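Local coordinates for protein beta-glucoside kinase (Listeria monocytogenes, PDB 4HTL) that phosphorylates cellobiose with ATP to give cellobiose-6'-phosphate and may also regulate transcription of the cellobiose uptake operon, at residues Q42-M47 with K90-A95; P65-P70 with A153-Y158; G73-G78 with R82-F87; G245-T248 with T252-A255. All blocks are in the same frame, centred on the assembly; numbering follows the deposited sequence.

Interaction 1: residues Q42-M47 with K90-A95; sequences QILAEM and KEWLEA
L44 and W92 carry the tight half of this helix-helix contact. The methyl CD2 of L44 sits over one face of the indole, 3.8 Å from the centroid of the six-membered ring and 20° off the ring normal, which meets the geometry of a CH-pi interaction. It is offset toward the rim, and its shortest approach is to W92 CZ3, 3.6 Å away. CB of L44 follows at W92 CH2, 3.8 Å, so two carbons of the leucine rest on the outer, benzo part of the indole. W92 reaches them because its CG stands opposite the backbone N (chi1 -173°), which sends the ring across the gap between the helices.

The second pair is looser. SE of the selenomethionine M47 and CD2 of L93 approach only to 4.4 Å, although both residues are buried. No hydrogen bond crosses the interface, and even the nearest alpha carbons, M47 CA and L93 CA, are 9.1 Å apart. On the outer, partly exposed side of helix 40-52, in the one of two Q42 conformers described here, Q42 NE2 donates a long bond to E46 OE2 at 3.3 Å, one turn along the same helix.

F87 meets the W92 ring. Deeper in the domain, M47 touches F9 and I11 of strand 6-11, both in the ATP-binding segment inferred by similarity, and L93 rests on V101 of strand 101-105, so helices 40-52 and 89-97 pack against one sheet.

Interaction 2: residues P65-P70 with A153-Y158; sequences PGYVNP and AGEFGY
Y67 OH donates a short hydrogen bond to E155 OE2, 2.6 Å away, and this one bond is the direct link between the two segments. The carboxylate oxygen receives it on its anti lone pair, the one turned away from OE1. OE2 lies at the edge of the phenol, near the ring plane, at 3.5 Å from both Y67 CZ and Y67 CE1. Ring and carboxylate planes are 86° apart, so the two groups meet almost perpendicularly with no stacking between them. Most of the 96 Å² buried here belongs to this pair.

E155 extends its carboxylate from a bend in its chain: chi2 of -77° folds CD back from the straight line, and the acid turns toward the phenol. Its backbone is the centre of an inverse gamma turn, in which F156 N bonds weakly to G154 O, and a short 3-10 segment, 156-158, follows directly.

Y67 belongs to the edge strand 67-68 of a small antiparallel sheet in the N-terminal part of the actin-like ATPase fold shared by ROK kinases. E155 lies in the long loop after strand 144-145, in the other half of the chain, and the bond therefore spans the two lobes.

Further out, Y67 is set by backbone bonds to T76 and M77 of the adjoining strand, and its side chain rests on M77 and R152. The second subunit also reaches this contact: G154 and E155 make backbone hydrogen bonds to it, R267 of that subunit packs on Y67, and Y158 stacks with Y234 of that subunit.

Interaction 3: residues G73-G78 with R82-F87; sequences GLITMG and RRFDNF
D85 OD1 accepts a nearly straight hydrogen bond from G78 N at 2.7 Å, with an N-H...O angle of 179°. The same carboxylate is gripped side-on by R82: NE reaches D85 OD2 at 2.7 Å as a salt bridge, while R82 NH2 donates to D85 OD1 at 2.8 Å, on the syn lone pair. OD1 thus takes two donors, one from each segment. The bends of R82 at chi2 (-78°) and chi3 (64°) curl the guanidinium back to D85, three residues on, and also bring NH2 within 3.8 Å of the selenium (SE) of M77 in the one of its two conformers described here.

Beside this cluster, I75 and F87 form an antiparallel hydrogen-bonded pair. I75 N donates to F87 O and F87 N to I75 O, both at 3.0 Å. N86, with positive phi, joins F87 opposite I75, which makes a G1 beta bulge; its N gives only a weak bond to T76 O. Outside the bonds, I75 CD1 packs on F84 CB at 4.0 Å, and L74 CD1 lies 3.8 Å from N86 OD1.

The pair links strand 74-77 to strand 87-88, the middle and an outer strand of a three-stranded antiparallel sheet. F84 also touches I43 and L44 of helix 40-52, and R83 forms a salt bridge with D41.

Charge and geometry together are consistent with the turn being held by its own acid: the guanidinium probably offsets the negative charge of D85 and fixes the rotation of the carboxylate, leaving OD1 aimed at the backbone N-H of G78.

Interaction 4: residues G245-T248 with T252-A255; sequences GGIT and TFIA
F253 holds its ring with chi1 at 92°, away from the usual staggered values, which turns the ring toward I247 and T248; this is one of two modelled conformers, so the unusual torsion and the ring contacts that follow from it are to be read with caution. I247 answers with an extended chain: CG1 stands opposite the backbone N (chi1 -164°) and CD1 runs on in extended form, while CG2 takes the place between N and the carbonyl carbon. Both branches therefore meet the phenyl. CG2 of I247 lies over one face, 4.2 Å from the F253 ring centroid and 18° off the normal, a CH-pi contact offset toward the rim. The other branch ends with I247 CD1 at 3.9 Å from F253 CD1. The two side chains cross at about a right angle.

T248 runs alongside the ring instead, pointing the same way, with its CG2 3.8 Å from F253 CE2 and its CA 3.7 Å from that same F253 CE2. The carbonyl O of I247 comes to 3.6 Å from F253 CD2. No hydrogen bond crosses; the contact buries 153 Å². The opposite face of the phenyl carries I254 CG1, so the ring is sandwiched between two isoleucines.

The 3-10 segment that includes I247 and T248 comes after strand 240-244, and helix 253-261 begins right after T252. Around the contact, I247 packs on F221 and I225 of helix 212-236, F253 touches Y222 of that helix, and both F253 and I254 lean on T273 of strand 270-273.

From the N terminus, the first segment met is 42-47, whose partner 90-95 closes a loop of 42 residues in interaction 1. Interaction 2 opens inside that loop at 65-70 but closes only at 153-158, so the two cross. Interaction 3, a short hairpin between 73-78 and 82-87, is nested inside both. It touches interaction 1, where F84 packs on L44 and F87 on W92, and it shares a sheet with strand 67-68 of interaction 2. Interaction 4 comes later in series, on the far side of the chain's centre, about 35 Å from interaction 1 between centres. Interactions 1 and 3 knit the N-terminal lobe together, interaction 4 the other lobe, and interaction 2 bridges them.

Interaction 1: residues Q42-M47 with K90-A95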
loop_
_atom_site.group_PDB
_atom_site.type_symbol
_atom_site.label_atom_id
_atom_site.label_comp_id
_atom_site.label_asym_id
_atom_site.label_seq_id
_atom_site.Cartn_x
_atom_site.Cartn_y
_atom_site.Cartn_z
ATOM N N GLN A 42 10.123 14.273 30.033
ATOM C CA GLN A 42 9.232 13.709 31.035
ATOM C C GLN A 42 9.108 12.202 30.816
ATOM O O GLN A 42 9.136 11.435 31.756
ATOM C CB GLN A 42 7.860 14.372 30.957
ATOM C CG GLN A 42 6.948 14.039 32.125
ATOM C CD GLN A 42 7.526 14.478 33.462
ATOM O OE1 GLN A 42 8.221 15.488 33.549
ATOM N NE2 GLN A 42 7.249 13.707 34.503
ATOM N N ILE A 43 9.000 11.778 29.550
ATOM C CA ILE A 43 8.895 10.354 29.280
ATOM C C ILE A 43 10.135 9.610 29.768
ATOM O O ILE A 43 10.015 8.531 30.385
ATOM C CB ILE A 43 8.637 10.036 27.770
ATOM C CG1 ILE A 43 7.234 10.518 27.354
ATOM C CG2 ILE A 43 8.866 8.557 27.468
ATOM C CD1 ILE A 43 7.056 10.693 25.870
ATOM N N LEU A 44 11.322 10.176 29.523
ATOM C CA LEU A 44 12.543 9.522 29.954
ATOM C C LEU A 44 12.598 9.447 31.476
ATOM O O LEU A 44 13.085 8.447 32.060
ATOM C CB LEU A 44 13.757 10.230 29.393
ATOM C CG LEU A 44 13.894 10.191 27.862
ATOM C CD1 LEU A 44 15.008 11.130 27.453
ATOM C CD2 LEU A 44 14.164 8.767 27.400
ATOM N N ALA A 45 12.084 10.483 32.121
ATOM C CA ALA A 45 12.074 10.548 33.599
ATOM C C ALA A 45 11.149 9.457 34.173
ATOM O O ALA A 45 11.544 8.682 35.058
ATOM C CB ALA A 45 11.631 11.915 34.034
ATOM N N GLU A 46 9.944 9.362 33.612
ATOM C CA GLU A 46 8.997 8.311 34.001
ATOM C C GLU A 46 9.589 6.918 33.781
ATOM O O GLU A 46 9.421 6.016 34.621
ATOM C CB GLU A 46 7.688 8.444 33.248
ATOM C CG GLU A 46 6.891 9.713 33.445
ATOM C CD GLU A 46 6.130 9.792 34.748
ATOM O OE1 GLU A 46 6.017 8.754 35.472
ATOM O OE2 GLU A 46 5.613 10.912 35.001
HETATM N N MSE A 47 10.304 6.725 32.678
HETATM C CA MSE A 47 10.971 5.443 32.452
HETATM C C MSE A 47 11.985 5.099 33.536
HETATM O O MSE A 47 11.999 3.965 34.064
HETATM C CB MSE A 47 11.666 5.428 31.087
HETATM C CG MSE A 47 10.700 5.358 29.960
HETATM SE SE MSE A 47 11.543 5.540 28.240
HETATM C CE MSE A 47 10.095 4.939 27.170
ATOM N N LYS A 90 17.216 3.285 22.099
ATOM C CA LYS A 90 17.772 1.952 22.471
ATOM C C LYS A 90 19.121 2.118 23.163
ATOM O O LYS A 90 19.355 1.539 24.231
ATOM C CB LYS A 90 17.906 1.046 21.247
ATOM C CG LYS A 90 18.477 -0.356 21.499
ATOM C CD LYS A 90 18.538 -1.207 20.231
ATOM C CE LYS A 90 19.454 -2.425 20.450
ATOM N NZ LYS A 90 19.496 -3.263 19.229
ATOM N N GLU A 91 20.013 2.900 22.570
ATOM C CA GLU A 91 21.349 3.070 23.148
ATOM C C GLU A 91 21.314 3.828 24.468
ATOM O O GLU A 91 22.115 3.553 25.349
ATOM C CB GLU A 91 22.277 3.764 22.179
ATOM C CG GLU A 91 22.707 2.875 21.036
ATOM C CD GLU A 91 23.554 3.607 20.015
ATOM O OE1 GLU A 91 23.998 2.935 19.068
ATOM O OE2 GLU A 91 23.767 4.840 20.141
ATOM N N TRP A 92 20.390 4.782 24.593
ATOM C CA TRP A 92 20.206 5.515 25.840
ATOM C C TRP A 92 19.820 4.581 26.952
ATOM O O TRP A 92 20.435 4.597 28.020
ATOM C CB TRP A 92 19.151 6.612 25.671
ATOM C CG TRP A 92 19.025 7.515 26.872
ATOM C CD1 TRP A 92 19.784 8.638 27.169
ATOM C CD2 TRP A 92 18.057 7.405 27.979
ATOM N NE1 TRP A 92 19.372 9.215 28.358
ATOM C CE2 TRP A 92 18.334 8.526 28.886
ATOM C CE3 TRP A 92 17.020 6.538 28.281
ATOM C CZ2 TRP A 92 17.596 8.732 30.055
ATOM C CZ3 TRP A 92 16.284 6.756 29.455
ATOM C CH2 TRP A 92 16.569 7.829 30.323
ATOM N N LEU A 93 18.810 3.747 26.699
ATOM C CA LEU A 93 18.302 2.813 27.700
ATOM C C LEU A 93 19.339 1.727 28.044
ATOM O O LEU A 93 19.445 1.318 29.206
ATOM C CB LEU A 93 16.970 2.194 27.234
ATOM C CG LEU A 93 15.703 3.069 27.314
ATOM C CD1 LEU A 93 14.530 2.472 26.512
ATOM C CD2 LEU A 93 15.319 3.272 28.771
ATOM N N GLU A 94 20.100 1.278 27.044
ATOM C CA GLU A 94 21.180 0.310 27.270
ATOM C C GLU A 94 22.253 0.903 28.183
ATOM O O GLU A 94 22.743 0.225 29.097
ATOM C CB GLU A 94 21.826 -0.120 25.951
ATOM C CG GLU A 94 20.979 -1.039 25.103
ATOM C CD GLU A 94 21.546 -1.242 23.715
ATOM O OE1 GLU A 94 22.290 -0.364 23.221
ATOM O OE2 GLU A 94 21.214 -2.282 23.116
ATOM N N ALA A 95 22.609 2.164 27.939
ATOM C CA ALA A 95 23.635 2.844 28.723
ATOM C C ALA A 95 23.127 3.088 30.149
ATOM O O ALA A 95 23.869 2.959 31.103
ATOM C CB ALA A 95 24.040 4.169 28.072
#

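Interaction 2: residues P65-P70 with A153-Y158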
loop_
_atom_site.group_PDB
_atom_site.type_symbol
_atom_site.label_atom_id
_atom_site.label_comp_id
_atom_site.label_asym_id
_atom_site.label_seq_id
_atom_site.Cartn_x
_atom_site.Cartn_y
_atom_site.Cartn_z
ATOM N N PRO A 65 6.089 6.438 19.196
ATOM C CA PRO A 65 5.634 7.064 17.948
ATOM C C PRO A 65 6.759 7.453 17.022
ATOM O O PRO A 65 7.930 7.535 17.421
ATOM C CB PRO A 65 4.800 8.263 18.409
ATOM C CG PRO A 65 5.325 8.582 19.763
ATOM C CD PRO A 65 5.858 7.303 20.363
ATOM N N GLY A 66 6.407 7.578 15.748
ATOM C CA GLY A 66 7.333 8.102 14.764
ATOM C C GLY A 66 8.019 6.968 13.996
ATOM O O GLY A 66 7.430 5.885 13.827
ATOM N N TYR A 67 9.266 7.213 13.558
ATOM C CA TYR A 67 9.972 6.321 12.675
ATOM C C TYR A 67 11.180 5.818 13.427
ATOM O O TYR A 67 12.009 6.624 13.915
ATOM C CB TYR A 67 10.362 7.068 11.382
ATOM C CG TYR A 67 9.207 7.760 10.676
ATOM C CD1 TYR A 67 7.950 7.166 10.588
ATOM C CD2 TYR A 67 9.400 8.967 10.009
ATOM C CE1 TYR A 67 6.912 7.803 9.925
ATOM C CE2 TYR A 67 8.372 9.613 9.368
ATOM C CZ TYR A 67 7.137 9.013 9.298
ATOM O OH TYR A 67 6.094 9.641 8.653
ATOM N N VAL A 68 11.242 4.505 13.588
ATOM C CA VAL A 68 12.254 3.844 14.395
ATOM C C VAL A 68 12.929 2.754 13.592
ATOM O O VAL A 68 12.232 1.897 13.033
ATOM C CB VAL A 68 11.591 3.137 15.623
ATOM C CG1 VAL A 68 12.622 2.320 16.389
ATOM C CG2 VAL A 68 10.909 4.140 16.532
ATOM N N ASN A 69 14.258 2.775 13.537
ATOM C CA ASN A 69 15.022 1.667 13.009
ATOM C C ASN A 69 15.006 0.599 14.095
ATOM O O ASN A 69 15.567 0.784 15.167
ATOM C CB ASN A 69 16.434 2.113 12.657
ATOM C CG ASN A 69 17.293 0.991 12.118
ATOM O OD1 ASN A 69 17.127 -0.171 12.496
ATOM N ND2 ASN A 69 18.233 1.337 11.228
ATOM N N PRO A 70 14.323 -0.509 13.832
ATOM C CA PRO A 70 14.093 -1.477 14.888
ATOM C C PRO A 70 15.334 -2.277 15.248
ATOM O O PRO A 70 15.331 -2.911 16.282
ATOM C CB PRO A 70 13.025 -2.368 14.297
ATOM C CG PRO A 70 13.274 -2.323 12.829
ATOM C CD PRO A 70 13.770 -0.943 12.542
ATOM N N ALA A 153 6.772 3.188 6.649
ATOM C CA ALA A 153 5.575 2.609 6.002
ATOM C C ALA A 153 4.377 2.573 6.949
ATOM O O ALA A 153 4.524 2.555 8.178
ATOM C CB ALA A 153 5.866 1.227 5.465
ATOM N N GLY A 154 3.187 2.626 6.378
ATOM C CA GLY A 154 1.961 2.506 7.131
ATOM C C GLY A 154 1.282 3.810 7.534
ATOM O O GLY A 154 0.423 3.829 8.410
ATOM N N GLU A 155 1.673 4.896 6.901
ATOM C CA GLU A 155 1.093 6.214 7.140
ATOM C C GLU A 155 -0.244 6.386 6.431
ATOM O O GLU A 155 -0.429 7.227 5.521
ATOM C CB GLU A 155 2.091 7.333 6.746
ATOM C CG GLU A 155 3.208 7.583 7.712
ATOM C CD GLU A 155 2.799 8.383 8.967
ATOM O OE1 GLU A 155 1.598 8.415 9.331
ATOM O OE2 GLU A 155 3.694 9.055 9.558
ATOM N N PHE A 156 -1.209 5.622 6.913
ATOM C CA PHE A 156 -2.521 5.509 6.276
ATOM C C PHE A 156 -3.280 6.832 6.305
ATOM O O PHE A 156 -4.064 7.109 5.408
ATOM C CB PHE A 156 -3.400 4.431 6.898
ATOM C CG PHE A 156 -2.927 3.006 6.743
ATOM C CD1 PHE A 156 -1.854 2.628 5.935
ATOM C CD2 PHE A 156 -3.667 2.010 7.366
ATOM C CE1 PHE A 156 -1.481 1.281 5.832
ATOM C CE2 PHE A 156 -3.312 0.675 7.272
ATOM C CZ PHE A 156 -2.220 0.299 6.480
ATOM N N GLY A 157 -3.003 7.676 7.317
ATOM C CA GLY A 157 -3.665 8.940 7.412
ATOM C C GLY A 157 -3.303 9.955 6.354
ATOM O O GLY A 157 -3.976 10.981 6.208
ATOM N N TYR A 158 -2.221 9.695 5.632
ATOM C CA TYR A 158 -1.793 10.584 4.541
ATOM C C TYR A 158 -2.454 10.243 3.202
ATOM O O TYR A 158 -2.230 10.948 2.212
ATOM C CB TYR A 158 -0.272 10.565 4.398
ATOM C CG TYR A 158 0.454 11.389 5.430
ATOM C CD1 TYR A 158 0.628 10.947 6.736
ATOM C CD2 TYR A 158 0.926 12.651 5.103
ATOM C CE1 TYR A 158 1.289 11.743 7.658
ATOM C CE2 TYR A 158 1.591 13.432 6.019
ATOM C CZ TYR A 158 1.761 12.974 7.294
ATOM O OH TYR A 158 2.448 13.763 8.206
#

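Interaction 3: residues G73-G78 with R82-F87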
loop_
_atom_site.group_PDB
_atom_site.type_symbol
_atom_site.label_atom_id
_atom_site.label_comp_id
_atom_site.label_asym_id
_atom_site.label_seq_id
_atom_site.Cartn_x
_atom_site.Cartn_y
_atom_site.Cartn_z
ATOM N N GLY A 73 17.760 1.025 16.920
ATOM C CA GLY A 73 17.060 1.805 17.948
ATOM C C GLY A 73 17.029 3.300 17.673
ATOM O O GLY A 73 16.551 4.087 18.496
ATOM N N LEU A 74 17.519 3.716 16.511
ATOM C CA LEU A 74 17.502 5.136 16.181
ATOM C C LEU A 74 16.129 5.600 15.752
ATOM O O LEU A 74 15.588 5.111 14.749
ATOM C CB LEU A 74 18.519 5.449 15.075
ATOM C CG LEU A 74 18.578 6.894 14.587
ATOM C CD1 LEU A 74 19.045 7.803 15.719
ATOM C CD2 LEU A 74 19.508 6.983 13.385
ATOM N N ILE A 75 15.579 6.557 16.498
ATOM C CA ILE A 75 14.319 7.253 16.144
ATOM C C ILE A 75 14.709 8.420 15.275
ATOM O O ILE A 75 15.351 9.354 15.736
ATOM C CB ILE A 75 13.561 7.786 17.380
ATOM C CG1 ILE A 75 13.220 6.643 18.334
ATOM C CG2 ILE A 75 12.268 8.529 16.985
ATOM C CD1 ILE A 75 12.597 7.074 19.658
ATOM N N THR A 76 14.360 8.338 13.998
ATOM C CA THR A 76 14.717 9.371 13.054
ATOM C C THR A 76 13.751 10.557 13.149
ATOM O O THR A 76 14.145 11.677 12.954
ATOM C CB THR A 76 14.781 8.793 11.636
ATOM O OG1 THR A 76 13.504 8.271 11.283
ATOM C CG2 THR A 76 15.791 7.625 11.607
HETATM N N MSE A 77 12.489 10.298 13.466
HETATM C CA MSE A 77 11.467 11.345 13.606
HETATM C C MSE A 77 10.613 10.885 14.766
HETATM O O MSE A 77 10.055 9.795 14.708
HETATM C CB MSE A 77 10.626 11.442 12.317
HETATM C CG MSE A 77 9.735 12.692 12.161
HETATM SE SE MSE A 77 7.953 12.722 13.013
HETATM C CE MSE A 77 7.133 11.088 12.365
ATOM N N GLY A 78 10.503 11.682 15.814
ATOM C CA GLY A 78 9.811 11.205 17.009
ATOM C C GLY A 78 8.302 11.339 17.095
ATOM O O GLY A 78 7.746 11.274 18.188
ATOM N N ARG A 82 9.336 15.872 19.883
ATOM C CA ARG A 82 10.500 16.495 19.218
ATOM C C ARG A 82 11.823 16.068 19.882
ATOM O O ARG A 82 12.850 15.951 19.210
ATOM C CB ARG A 82 10.406 18.036 19.212
ATOM C CG ARG A 82 9.282 18.645 18.383
ATOM C CD ARG A 82 9.598 18.668 16.884
ATOM N NE ARG A 82 9.729 17.313 16.367
ATOM C CZ ARG A 82 8.706 16.484 16.125
ATOM N NH1 ARG A 82 7.444 16.882 16.311
ATOM N NH2 ARG A 82 8.947 15.240 15.696
ATOM N N ARG A 83 11.798 15.832 21.193
ATOM C CA ARG A 83 12.998 15.401 21.917
ATOM C C ARG A 83 13.600 14.091 21.379
ATOM O O ARG A 83 14.803 13.838 21.534
ATOM C CB ARG A 83 12.714 15.296 23.442
ATOM C CG ARG A 83 13.806 14.642 24.304
ATOM C CD ARG A 83 15.083 15.470 24.455
ATOM N NE ARG A 83 16.077 14.746 25.255
ATOM C CZ ARG A 83 16.973 13.871 24.786
ATOM N NH1 ARG A 83 17.042 13.576 23.489
ATOM N NH2 ARG A 83 17.818 13.278 25.624
ATOM N N PHE A 84 12.768 13.262 20.754
ATOM C CA PHE A 84 13.212 11.982 20.255
ATOM C C PHE A 84 13.611 12.031 18.761
ATOM O O PHE A 84 14.009 11.010 18.209
ATOM C CB PHE A 84 12.126 10.912 20.485
ATOM C CG PHE A 84 11.882 10.536 21.933
ATOM C CD1 PHE A 84 12.667 11.024 22.976
ATOM C CD2 PHE A 84 10.843 9.675 22.258
ATOM C CE1 PHE A 84 12.423 10.670 24.296
ATOM C CE2 PHE A 84 10.609 9.302 23.575
ATOM C CZ PHE A 84 11.401 9.804 24.597
ATOM N N ASP A 85 13.524 13.186 18.101
ATOM C CA ASP A 85 14.061 13.299 16.718
ATOM C C ASP A 85 15.566 13.005 16.693
ATOM O O ASP A 85 16.344 13.605 17.447
ATOM C CB ASP A 85 13.879 14.707 16.151
ATOM C CG ASP A 85 12.441 15.080 15.898
ATOM O OD1 ASP A 85 11.564 14.194 15.716
ATOM O OD2 ASP A 85 12.190 16.304 15.850
ATOM N N ASN A 86 15.979 12.116 15.800
ATOM C CA ASN A 86 17.383 11.731 15.689
ATOM C C ASN A 86 17.959 11.333 17.054
ATOM O O ASN A 86 19.066 11.754 17.407
ATOM C CB ASN A 86 18.217 12.873 15.053
ATOM C CG ASN A 86 19.617 12.436 14.729
ATOM O OD1 ASN A 86 19.841 11.283 14.365
ATOM N ND2 ASN A 86 20.577 13.334 14.899
ATOM N N PHE A 87 17.208 10.512 17.802
ATOM C CA PHE A 87 17.600 10.075 19.144
ATOM C C PHE A 87 17.641 8.564 19.204
ATOM O O PHE A 87 16.635 7.912 18.910
ATOM C CB PHE A 87 16.568 10.582 20.155
ATOM C CG PHE A 87 16.830 10.172 21.566
ATOM C CD1 PHE A 87 18.094 10.346 22.148
ATOM C CD2 PHE A 87 15.801 9.661 22.349
ATOM C CE1 PHE A 87 18.326 9.976 23.470
ATOM C CE2 PHE A 87 16.033 9.309 23.675
ATOM C CZ PHE A 87 17.293 9.457 24.230
#

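Interaction 4: residues G245-T248 with T252-A255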
loop_
_atom_site.group_PDB
_atom_site.type_symbol
_atom_site.label_atom_id
_atom_site.label_comp_id
_atom_site.label_asym_id
_atom_site.label_seq_id
_atom_site.Cartn_x
_atom_site.Cartn_y
_atom_site.Cartn_z
ATOM N N GLY A 245 -9.022 2.006 17.690
ATOM C CA GLY A 245 -8.922 3.399 18.075
ATOM C C GLY A 245 -10.217 3.923 18.686
ATOM O O GLY A 245 -11.163 3.174 18.945
ATOM N N GLY A 246 -10.270 5.248 18.839
ATOM C CA GLY A 246 -11.426 5.944 19.383
ATOM C C GLY A 246 -12.750 5.584 18.740
ATOM O O GLY A 246 -13.762 5.562 19.405
ATOM N N ILE A 247 -12.741 5.288 17.439
ATOM C CA ILE A 247 -13.964 4.933 16.728
ATOM C C ILE A 247 -14.725 3.782 17.343
ATOM O O ILE A 247 -15.955 3.708 17.215
ATOM C CB ILE A 247 -13.655 4.683 15.213
ATOM C CG1 ILE A 247 -14.914 4.697 14.392
ATOM C CG2 ILE A 247 -12.765 3.432 14.998
ATOM C CD1 ILE A 247 -14.602 4.624 12.907
ATOM N N THR A 248 -14.011 2.878 18.009
ATOM C CA THR A 248 -14.663 1.767 18.739
ATOM C C THR A 248 -15.604 2.211 19.881
ATOM O O THR A 248 -16.361 1.390 20.419
ATOM C CB THR A 248 -13.653 0.754 19.335
ATOM O OG1 THR A 248 -13.023 1.282 20.530
ATOM C CG2 THR A 248 -12.645 0.366 18.315
ATOM N N THR A 252 -21.657 -0.116 17.189
ATOM C CA THR A 252 -22.105 -0.690 15.942
ATOM C C THR A 252 -21.295 -0.223 14.731
ATOM O O THR A 252 -21.686 -0.433 13.598
ATOM C CB THR A 252 -23.583 -0.357 15.748
ATOM O OG1 THR A 252 -23.734 1.072 15.785
ATOM C CG2 THR A 252 -24.464 -1.087 16.808
ATOM N N PHE A 253 -20.110 0.326 14.955
ATOM C CA PHE A 253 -19.406 0.928 13.813
ATOM C C PHE A 253 -19.029 -0.053 12.731
ATOM O O PHE A 253 -19.095 0.305 11.567
ATOM C CB PHE A 253 -18.215 1.819 14.212
ATOM C CG PHE A 253 -16.893 1.103 14.277
ATOM C CD1 PHE A 253 -16.053 1.021 13.155
ATOM C CD2 PHE A 253 -16.458 0.545 15.467
ATOM C CE1 PHE A 253 -14.834 0.363 13.238
ATOM C CE2 PHE A 253 -15.236 -0.113 15.556
ATOM C CZ PHE A 253 -14.428 -0.208 14.437
ATOM N N ILE A 254 -18.650 -1.293 13.059
ATOM C CA ILE A 254 -18.311 -2.251 11.971
ATOM C C ILE A 254 -19.537 -2.527 11.062
ATOM O O ILE A 254 -19.410 -2.496 9.803
ATOM C CB ILE A 254 -17.701 -3.583 12.516
ATOM C CG1 ILE A 254 -16.312 -3.298 13.108
ATOM C CG2 ILE A 254 -17.615 -4.617 11.388
ATOM C CD1 ILE A 254 -15.214 -2.960 12.115
ATOM N N ALA A 255 -20.699 -2.764 11.677
ATOM C CA ALA A 255 -21.931 -3.010 10.915
ATOM C C ALA A 255 -22.237 -1.780 10.068
ATOM O O ALA A 255 -22.622 -1.917 8.900
ATOM C CB ALA A 255 -23.137 -3.374 11.795
#